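Local coordinates for cellulose biosynthesis protein BcsG (Salmonella typhimurium LT2, PDB 5OLT) that is required for cellulose biosynthesis, this chain being its extramembrane, zinc-binding domain of the alkaline phosphatase family, at residues 28-33 / 376-381; 106-111 / 115-120; 325-330 / 346-351. All coordinates share one frame; numbering follows the deposited sequence. Where two conformers were deposited one is given.

Interaction 1: residues 28-33 / 376-381; sequences ANLNAW and GDWVPY
L30 lies over one face of the W378 indole, joining helix 27-42 to the edge of the C-terminal four-stranded antiparallel sheet, a helix-on-sheet packing formed by parts near the two ends of the chain. The dense part of the contact is apolar. L30 CB stands 3.6 Å from the centroid of the five-membered ring and 14° off its normal, a CH-pi geometry. The CD2 branch bends toward the root of the indole, 3.7 Å from W378 CG. Y370 and I363 of the neighbouring strands touch both side chains, and L34, one turn further along the helix, also reaches W378, so the ring is enclosed by the helix and the sheet.

The looser side is polar and partly exposed. With N31 CG beside its own backbone N and anti to the carbonyl carbon, the amide oxygen reaches the indole N-H: W378 NE1 donates to N31 OD1 over 2.7 Å. The bond is short but bent, with 143° at the hydrogen. R372 NH1 donates to the same OD1, so two bonds grip this oxygen and limit rotation of the amide. The amide nitrogen lies on the partly exposed side, where water 1 accepts from N31 ND2 at 2.9 Å and donates to G376 O at 2.6 Å, bridging helix and loop. The indole does not meet the carbonyl on a lone pair: W378 NE1 lies above the amide plane of N31, 47° out of it.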
loop_
_atom_site.group_PDB
_atom_site.type_symbol
_atom_site.label_atom_id
_atom_site.label_comp_id
_atom_site.label_asym_id
_atom_site.label_seq_id
_atom_site.Cartn_x
_atom_site.Cartn_y
_atom_site.Cartn_z
ATOM N N ALA A 28 -18.742 -20.523 -14.346
ATOM C CA ALA A 28 -19.073 -21.140 -13.074
ATOM C C ALA A 28 -17.824 -21.370 -12.216
ATOM O O ALA A 28 -17.837 -21.095 -11.017
ATOM C CB ALA A 28 -19.846 -22.458 -13.271
ATOM N N ASN A 29 -16.751 -21.861 -12.827
ATOM C CA ASN A 29 -15.520 -22.136 -12.072
ATOM C C ASN A 29 -14.830 -20.866 -11.601
ATOM O O ASN A 29 -14.268 -20.864 -10.507
ATOM C CB ASN A 29 -14.546 -23.035 -12.827
ATOM C CG ASN A 29 -15.058 -24.468 -12.936
ATOM O OD1 ASN A 29 -14.677 -25.195 -13.861
ATOM N ND2 ASN A 29 -15.907 -24.859 -12.024
ATOM N N LEU A 30 -14.862 -19.801 -12.411
ATOM C CA LEU A 30 -14.229 -18.550 -11.981
ATOM C C LEU A 30 -15.074 -17.905 -10.891
ATOM O O LEU A 30 -14.509 -17.404 -9.913
ATOM C CB LEU A 30 -14.032 -17.598 -13.169
ATOM C CG LEU A 30 -12.699 -17.758 -13.922
ATOM C CD1 LEU A 30 -12.412 -19.130 -14.466
ATOM C CD2 LEU A 30 -12.720 -16.732 -15.053
ATOM N N ASN A 31 -16.408 -17.997 -10.991
ATOM C CA ASN A 31 -17.275 -17.508 -9.911
ATOM C C ASN A 31 -16.985 -18.282 -8.613
ATOM O O ASN A 31 -16.846 -17.698 -7.519
ATOM C CB ASN A 31 -18.770 -17.703 -10.282
ATOM C CG ASN A 31 -19.310 -16.614 -11.175
ATOM O OD1 ASN A 31 -18.706 -15.543 -11.340
ATOM N ND2 ASN A 31 -20.487 -16.851 -11.727
ATOM N N ALA A 32 -16.886 -19.607 -8.726
ATOM C CA ALA A 32 -16.619 -20.435 -7.553
ATOM C C ALA A 32 -15.240 -20.100 -6.953
ATOM O O ALA A 32 -15.092 -20.025 -5.737
ATOM C CB ALA A 32 -16.720 -21.908 -7.889
ATOM N N TRP A 33 -14.231 -19.916 -7.823
ATOM C CA TRP A 33 -12.903 -19.542 -7.361
ATOM C C TRP A 33 -12.955 -18.228 -6.556
ATOM O O TRP A 33 -12.340 -18.145 -5.475
ATOM C CB TRP A 33 -11.908 -19.441 -8.534
ATOM C CG TRP A 33 -10.536 -19.153 -8.031
ATOM C CD1 TRP A 33 -9.598 -20.056 -7.652
ATOM C CD2 TRP A 33 -9.972 -17.854 -7.774
ATOM N NE1 TRP A 33 -8.493 -19.412 -7.160
ATOM C CE2 TRP A 33 -8.691 -18.061 -7.233
ATOM C CE3 TRP A 33 -10.436 -16.529 -7.959
ATOM C CZ2 TRP A 33 -7.855 -16.991 -6.865
ATOM C CZ3 TRP A 33 -9.607 -15.468 -7.578
ATOM C CH2 TRP A 33 -8.338 -15.707 -7.044
ATOM N N GLY A 376 -22.074 -10.551 -13.752
ATOM C CA GLY A 376 -22.345 -11.299 -14.991
ATOM C C GLY A 376 -21.303 -12.379 -15.349
ATOM O O GLY A 376 -20.599 -12.878 -14.463
ATOM N N ASP A 377 -21.226 -12.765 -16.623
ATOM C CA ASP A 377 -20.259 -13.775 -17.123
ATOM C C ASP A 377 -18.847 -13.197 -17.217
ATOM O O ASP A 377 -18.675 -12.071 -17.691
ATOM C CB ASP A 377 -20.597 -14.241 -18.544
ATOM C CG ASP A 377 -21.864 -15.099 -18.625
ATOM O OD1 ASP A 377 -22.147 -15.923 -17.715
ATOM O OD2 ASP A 377 -22.565 -14.956 -19.643
ATOM N N TRP A 378 -17.850 -13.989 -16.830
ATOM C CA TRP A 378 -16.454 -13.595 -17.006
ATOM C C TRP A 378 -16.081 -13.523 -18.467
ATOM O O TRP A 378 -16.524 -14.348 -19.294
ATOM C CB TRP A 378 -15.506 -14.561 -16.285
ATOM C CG TRP A 378 -15.679 -14.541 -14.808
ATOM C CD1 TRP A 378 -16.530 -15.315 -14.077
ATOM C CD2 TRP A 378 -14.950 -13.745 -13.849
ATOM N NE1 TRP A 378 -16.434 -15.023 -12.750
ATOM C CE2 TRP A 378 -15.458 -14.065 -12.565
ATOM C CE3 TRP A 378 -13.950 -12.757 -13.961
ATOM C CZ2 TRP A 378 -15.003 -13.451 -11.395
ATOM C CZ3 TRP A 378 -13.505 -12.138 -12.807
ATOM C CH2 TRP A 378 -14.003 -12.509 -11.524
ATOM N N VAL A 379 -15.241 -12.552 -18.801
ATOM C CA VAL A 379 -14.692 -12.422 -20.165
ATOM C C VAL A 379 -13.210 -12.155 -20.042
ATOM O O VAL A 379 -12.773 -11.536 -19.059
ATOM C CB VAL A 379 -15.377 -11.306 -21.019
ATOM C CG1 VAL A 379 -16.747 -11.762 -21.490
ATOM C CG2 VAL A 379 -15.460 -9.972 -20.301
ATOM N N PRO A 380 -12.402 -12.646 -20.973
ATOM C CA PRO A 380 -10.977 -12.292 -20.930
ATOM C C PRO A 380 -10.813 -10.762 -20.959
ATOM O O PRO A 380 -11.510 -10.036 -21.684
ATOM C CB PRO A 380 -10.407 -12.932 -22.207
ATOM C CG PRO A 380 -11.344 -14.074 -22.440
ATOM C CD PRO A 380 -12.699 -13.595 -22.062
ATOM N N TYR A 381 -9.904 -10.270 -20.125
ATOM C CA TYR A 381 -9.566 -8.857 -20.202
ATOM C C TYR A 381 -8.680 -8.705 -21.472
ATOM O O TYR A 381 -7.704 -9.436 -21.609
ATOM C CB TYR A 381 -8.795 -8.441 -18.935
ATOM C CG TYR A 381 -8.475 -6.950 -18.985
ATOM C CD1 TYR A 381 -9.487 -6.008 -18.813
ATOM C CD2 TYR A 381 -7.182 -6.496 -19.297
ATOM C CE1 TYR A 381 -9.242 -4.647 -18.917
ATOM C CE2 TYR A 381 -6.924 -5.126 -19.390
ATOM C CZ TYR A 381 -7.961 -4.222 -19.210
ATOM O OH TYR A 381 -7.747 -2.868 -19.310
HETATM O O HOH W 1 -21.900 -14.711 -13.141
#

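Interaction 2: residues 106-111 / 115-120; sequences AIRLLR and GQPSHT
R108 extends from helix 102-110 to the segment 115-120, where its guanidinium meets Q116, P117 and H119 in turn. At the start of that segment, water 3 lies between G115 O and R111 O, close to the turn where the helix ends. Q116 follows with its side chain extended, and its CG comes 3.4 Å from R108 NH1, the amide and guanidinium planes being 64° apart. The amide end is held elsewhere, Q116 NE2 donating to V354 O.

P117 carries the main polar link. R108 meets its carbonyl end-on with both terminal nitrogens, NH1 to P117 O at 2.9 Å and NH2 to P117 O at 3.1 Å. The oxygen lies nearly in the guanidinium plane, and the NH1 bond arrives on a lone pair, with 151° at its hydrogen. Two bonds to one buried oxygen would restrict the rotation of the group. The P117 ring flanks it, CD being 3.5 Å from R108 NH1.

S118 is the N-cap of helix 119-122, its OG bonded to R121 N. H119 begins that helix; its ring reaches R108 through water 2, which lies in the plane of both groups, 2.8 Å from R108 NH2 and 2.8 Å from H119 ND1. E356 accepts from H119 N.

Helix 102-110 opens with the zinc ligand S102, and the R108 side chain is about 12 Å from the metal. Joined by this arginine, the helix and the segment after it belong to the alpha/beta core that carries the zinc site, consistent with the alkaline phosphatase family.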
loop_
_atom_site.group_PDB
_atom_site.type_symbol
_atom_site.label_atom_id
_atom_site.label_comp_id
_atom_site.label_asym_id
_atom_site.label_seq_id
_atom_site.Cartn_x
_atom_site.Cartn_y
_atom_site.Cartn_z
ATOM N N ALA A 106 -7.475 3.508 -0.223
ATOM C CA ALA A 106 -7.095 3.977 1.112
ATOM C C ALA A 106 -7.780 3.141 2.191
ATOM O O ALA A 106 -7.151 2.758 3.187
ATOM C CB ALA A 106 -7.448 5.433 1.275
ATOM N N ILE A 107 -9.065 2.802 1.994
ATOM C CA ILE A 107 -9.753 1.970 2.964
ATOM C C ILE A 107 -9.100 0.580 3.041
ATOM O O ILE A 107 -8.905 0.051 4.138
ATOM C CB ILE A 107 -11.252 1.821 2.599
ATOM C CG1 ILE A 107 -11.943 3.202 2.571
ATOM C CG2 ILE A 107 -11.963 0.962 3.649
ATOM C CD1 ILE A 107 -13.292 3.138 1.870
ATOM N N ARG A 108 -8.738 -0.008 1.893
ATOM C CA ARG A 108 -8.094 -1.318 1.898
ATOM C C ARG A 108 -6.774 -1.261 2.694
ATOM O O ARG A 108 -6.474 -2.158 3.465
ATOM C CB ARG A 108 -7.866 -1.804 0.482
ATOM C CG ARG A 108 -9.162 -2.215 -0.214
ATOM C CD ARG A 108 -8.929 -2.743 -1.629
ATOM N NE ARG A 108 -10.207 -3.181 -2.230
ATOM C CZ ARG A 108 -10.842 -4.313 -1.906
ATOM N NH1 ARG A 108 -10.317 -5.195 -1.053
ATOM N NH2 ARG A 108 -12.050 -4.566 -2.449
ATOM N N LEU A 109 -5.983 -0.222 2.475
ATOM C CA LEU A 109 -4.728 -0.080 3.207
ATOM C C LEU A 109 -4.968 0.121 4.707
ATOM O O LEU A 109 -4.275 -0.491 5.537
ATOM C CB LEU A 109 -3.959 1.129 2.639
ATOM C CG LEU A 109 -2.634 1.525 3.327
ATOM C CD1 LEU A 109 -1.657 0.379 3.498
ATOM C CD2 LEU A 109 -1.995 2.604 2.486
ATOM N N LEU A 110 -5.960 0.944 5.063
ATOM C CA LEU A 110 -6.273 1.161 6.476
ATOM C C LEU A 110 -6.812 -0.109 7.148
ATOM O O LEU A 110 -6.629 -0.298 8.359
ATOM C CB LEU A 110 -7.202 2.384 6.680
ATOM C CG LEU A 110 -6.496 3.682 6.256
ATOM C CD1 LEU A 110 -7.510 4.781 6.077
ATOM C CD2 LEU A 110 -5.436 4.099 7.259
ATOM N N ARG A 111 -7.344 -1.034 6.341
ATOM C CA ARG A 111 -7.825 -2.317 6.851
ATOM C C ARG A 111 -6.819 -3.446 6.561
ATOM O O ARG A 111 -7.183 -4.616 6.436
ATOM C CB ARG A 111 -9.211 -2.634 6.298
ATOM C CG ARG A 111 -10.279 -1.655 6.745
ATOM C CD ARG A 111 -11.646 -2.085 6.237
ATOM N NE ARG A 111 -12.627 -1.062 6.574
ATOM C CZ ARG A 111 -13.931 -1.221 6.393
ATOM N NH1 ARG A 111 -14.388 -2.389 5.918
ATOM N NH2 ARG A 111 -14.746 -0.227 6.762
ATOM N N GLY A 115 -7.572 -10.115 5.946
ATOM C CA GLY A 115 -7.557 -10.475 4.549
ATOM C C GLY A 115 -8.471 -9.605 3.680
ATOM O O GLY A 115 -9.247 -8.754 4.151
ATOM N N GLN A 116 -8.314 -9.786 2.390
ATOM C CA GLN A 116 -8.937 -8.898 1.414
ATOM C C GLN A 116 -10.465 -9.070 1.348
ATOM O O GLN A 116 -10.925 -10.177 1.047
ATOM C CB GLN A 116 -8.348 -9.244 0.049
ATOM C CG GLN A 116 -8.883 -8.323 -1.043
ATOM C CD GLN A 116 -8.104 -8.394 -2.336
ATOM O OE1 GLN A 116 -6.884 -8.505 -2.317
ATOM N NE2 GLN A 116 -8.779 -8.278 -3.449
ATOM N N PRO A 117 -11.223 -7.976 1.521
ATOM C CA PRO A 117 -12.691 -8.063 1.381
ATOM C C PRO A 117 -13.175 -7.764 -0.026
ATOM O O PRO A 117 -12.489 -7.111 -0.825
ATOM C CB PRO A 117 -13.180 -6.933 2.277
ATOM C CG PRO A 117 -12.100 -5.887 2.228
ATOM C CD PRO A 117 -10.805 -6.684 2.115
ATOM N N SER A 118 -14.401 -8.193 -0.322
ATOM C CA SER A 118 -15.103 -7.681 -1.505
ATOM C C SER A 118 -15.286 -6.179 -1.401
ATOM O O SER A 118 -15.205 -5.594 -0.304
ATOM C CB SER A 118 -16.473 -8.370 -1.644
ATOM O OG SER A 118 -17.285 -7.990 -0.534
ATOM N N HIS A 119 -15.545 -5.549 -2.551
ATOM C CA HIS A 119 -15.800 -4.141 -2.551
ATOM C C HIS A 119 -16.983 -3.752 -1.626
ATOM O O HIS A 119 -16.879 -2.771 -0.891
ATOM C CB HIS A 119 -16.015 -3.644 -3.979
ATOM C CG HIS A 119 -16.193 -2.173 -4.061
ATOM N ND1 HIS A 119 -15.133 -1.299 -4.176
ATOM C CD2 HIS A 119 -17.309 -1.412 -4.023
ATOM C CE1 HIS A 119 -15.591 -0.058 -4.245
ATOM N NE2 HIS A 119 -16.917 -0.101 -4.148
ATOM N N THR A 120 -18.062 -4.538 -1.702
ATOM C CA THR A 120 -19.245 -4.333 -0.862
ATOM C C THR A 120 -18.839 -4.237 0.623
ATOM O O THR A 120 -19.231 -3.275 1.308
ATOM C CB THR A 120 -20.297 -5.452 -1.069
ATOM O OG1 THR A 120 -20.636 -5.565 -2.461
ATOM C CG2 THR A 120 -21.570 -5.153 -0.281
HETATM O O HOH W 2 -12.477 -2.247 -3.997
HETATM O O HOH W 3 -9.100 -6.046 5.076
#

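Interaction 3: residues 325-330 / 346-351; sequences VVRAVD and SNLPQT
R327 points its guanidinium at the backbone of S346 and N347, joining helix 318-328 of the alpha/beta domain to the loop that leaves helix 341-345. The first shell is a bifurcated acceptor: two N-H groups converge on S346 O. R327 NH1 donates to S346 O at 2.9 Å, with 157° at the hydrogen, and R327 NH2 donates to S346 O at 3.2 Å along a more bent path of 139°. Because S346 O lies within a few degrees of the guanidinium plane, both nitrogens reach it from the end of the group. A third, weak bond runs from R327 NH2 to N347 O at 3.2 Å. Over one face of the guanidinium sits a methyl, L348 CD2, which is 3.6 Å from R327 NH1 and displaced toward that rim of the group.

The next shell orients these atoms. R327 is stretched out from CG to NE, which carries the charge away from its helix to the loop, and E323, one turn earlier on the same helix, forms a salt bridge with R327 NE. NH1 also donates to L344 O, so the arginine collects carbonyls around the end of helix 341-345, where the partial charges of the peptide groups would probably welcome a cation. On the loop side, S346 OG is bonded to N342 O. N347 has positive phi (58°), consistent with a turn that brings the two successive carbonyls to the same guanidinium.

Further out, L348 and P349 pack on E323, while L324 and L319 of helix 318-328 receive one each. V325 and A328 seat the helix on M260 of the central sheet. Across this surface contact, the next atom of R327 to approach the leucine methyl is the central carbon, with CZ 3.8 Å from L348 CD2.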
loop_
_atom_site.group_PDB
_atom_site.type_symbol
_atom_site.label_atom_id
_atom_site.label_comp_id
_atom_site.label_asym_id
_atom_site.label_seq_id
_atom_site.Cartn_x
_atom_site.Cartn_y
_atom_site.Cartn_z
ATOM N N VAL A 325 4.744 -4.857 9.681
ATOM C CA VAL A 325 4.541 -3.995 10.844
ATOM C C VAL A 325 4.533 -4.808 12.139
ATOM O O VAL A 325 5.202 -4.408 13.103
ATOM C CB VAL A 325 3.288 -3.078 10.695
ATOM C CG1 VAL A 325 3.024 -2.286 11.991
ATOM C CG2 VAL A 325 3.484 -2.125 9.497
ATOM N N VAL A 326 3.795 -5.913 12.197
ATOM C CA VAL A 326 3.795 -6.619 13.464
ATOM C C VAL A 326 5.196 -7.177 13.775
ATOM O O VAL A 326 5.595 -7.144 14.945
ATOM C CB VAL A 326 2.662 -7.650 13.523
ATOM C CG1 VAL A 326 3.029 -8.929 12.807
ATOM C CG2 VAL A 326 2.248 -7.930 14.951
ATOM N N ARG A 327 5.950 -7.604 12.741
ATOM C CA ARG A 327 7.330 -8.110 12.950
ATOM C C ARG A 327 8.216 -7.021 13.534
ATOM O O ARG A 327 9.150 -7.322 14.300
ATOM C CB ARG A 327 7.914 -8.679 11.652
ATOM C CG ARG A 327 7.145 -9.937 11.235
ATOM C CD ARG A 327 7.709 -10.550 9.989
ATOM N NE ARG A 327 6.937 -11.742 9.608
ATOM C CZ ARG A 327 7.308 -12.568 8.627
ATOM N NH1 ARG A 327 8.441 -12.366 7.960
ATOM N NH2 ARG A 327 6.539 -13.599 8.294
ATOM N N ALA A 328 7.893 -5.764 13.255
ATOM C CA ALA A 328 8.672 -4.633 13.770
ATOM C C ALA A 328 8.124 -4.005 15.024
ATOM O O ALA A 328 8.794 -3.150 15.591
ATOM C CB ALA A 328 8.748 -3.572 12.696
ATOM N N VAL A 329 6.896 -4.376 15.437
ATOM C CA VAL A 329 6.143 -3.501 16.364
ATOM C C VAL A 329 6.760 -3.326 17.758
ATOM O O VAL A 329 6.589 -2.263 18.366
ATOM C CB VAL A 329 4.627 -3.911 16.469
ATOM C CG1 VAL A 329 4.446 -5.140 17.354
ATOM C CG2 VAL A 329 3.776 -2.753 16.952
ATOM N N ASP A 330 7.519 -4.333 18.203
ATOM C CA ASP A 330 8.235 -4.185 19.483
ATOM C C ASP A 330 9.486 -3.336 19.384
ATOM O O ASP A 330 10.140 -3.078 20.379
ATOM C CB ASP A 330 8.500 -5.540 20.170
ATOM C CG ASP A 330 9.452 -6.446 19.394
ATOM O OD1 ASP A 330 10.160 -5.982 18.463
ATOM O OD2 ASP A 330 9.513 -7.641 19.752
ATOM N N SER A 346 10.829 -13.453 4.893
ATOM C CA SER A 346 10.350 -14.765 4.428
ATOM C C SER A 346 8.997 -15.102 5.086
ATOM O O SER A 346 8.628 -14.570 6.144
ATOM C CB SER A 346 11.387 -15.887 4.700
ATOM O OG SER A 346 12.528 -15.685 3.856
ATOM N N ASN A 347 8.254 -15.996 4.423
ATOM C CA ASN A 347 6.946 -16.451 4.911
ATOM C C ASN A 347 5.952 -15.320 5.115
ATOM O O ASN A 347 5.113 -15.370 5.993
ATOM C CB ASN A 347 7.095 -17.273 6.187
ATOM C CG ASN A 347 8.183 -18.306 6.058
ATOM O OD1 ASN A 347 9.297 -18.125 6.577
ATOM N ND2 ASN A 347 7.908 -19.342 5.283
ATOM N N LEU A 348 6.062 -14.296 4.285
ATOM C CA LEU A 348 5.060 -13.229 4.328
ATOM C C LEU A 348 3.791 -13.746 3.672
ATOM O O LEU A 348 3.839 -14.606 2.776
ATOM C CB LEU A 348 5.574 -11.981 3.595
ATOM C CG LEU A 348 6.738 -11.221 4.233
ATOM C CD1 LEU A 348 7.299 -10.169 3.282
ATOM C CD2 LEU A 348 6.353 -10.600 5.559
ATOM N N PRO A 349 2.654 -13.223 4.120
ATOM C CA PRO A 349 1.420 -13.686 3.464
ATOM C C PRO A 349 1.383 -13.342 1.977
ATOM O O PRO A 349 1.733 -12.225 1.564
ATOM C CB PRO A 349 0.314 -12.940 4.200
ATOM C CG PRO A 349 0.975 -11.832 4.890
ATOM C CD PRO A 349 2.412 -12.210 5.147
ATOM N N GLN A 350 0.962 -14.318 1.182
ATOM C CA GLN A 350 0.745 -14.108 -0.263
ATOM C C GLN A 350 -0.738 -13.923 -0.462
ATOM O O GLN A 350 -1.545 -14.480 0.297
ATOM C CB GLN A 350 1.188 -15.319 -1.096
ATOM C CG GLN A 350 2.675 -15.599 -0.885
ATOM C CD GLN A 350 3.177 -16.754 -1.702
ATOM O OE1 GLN A 350 2.833 -16.909 -2.861
ATOM N NE2 GLN A 350 4.079 -17.544 -1.103
ATOM N N THR A 351 -1.089 -13.141 -1.477
ATOM C CA THR A 351 -2.494 -12.840 -1.758
ATOM C C THR A 351 -2.651 -12.870 -3.259
ATOM O O THR A 351 -1.846 -12.265 -3.999
ATOM C CB THR A 351 -2.871 -11.435 -1.224
ATOM O OG1 THR A 351 -2.576 -11.368 0.185
ATOM C CG2 THR A 351 -4.368 -11.159 -1.442
#

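Along the chain, interaction 1 encloses the other two: its segments lie near the two ends, while interactions 2 and 3 follow one another in between. The centre of interaction 1 is 21 Å from that of interaction 2 and 32 Å from that of interaction 3, and it touches neither. Interactions 2 and 3 have centres 18 Å apart and meet by packing, Q116 OE1 lying 3.8 Å from T351 CG2. Interaction 1 packs helix 27-42 on the four-stranded C-terminal sheet, whereas interactions 2 and 3 join helices 102-110 and 318-328, which pack on the central mixed sheet, to nearby loops. The zinc site lies by interaction 2, and interaction 1 is peripheral.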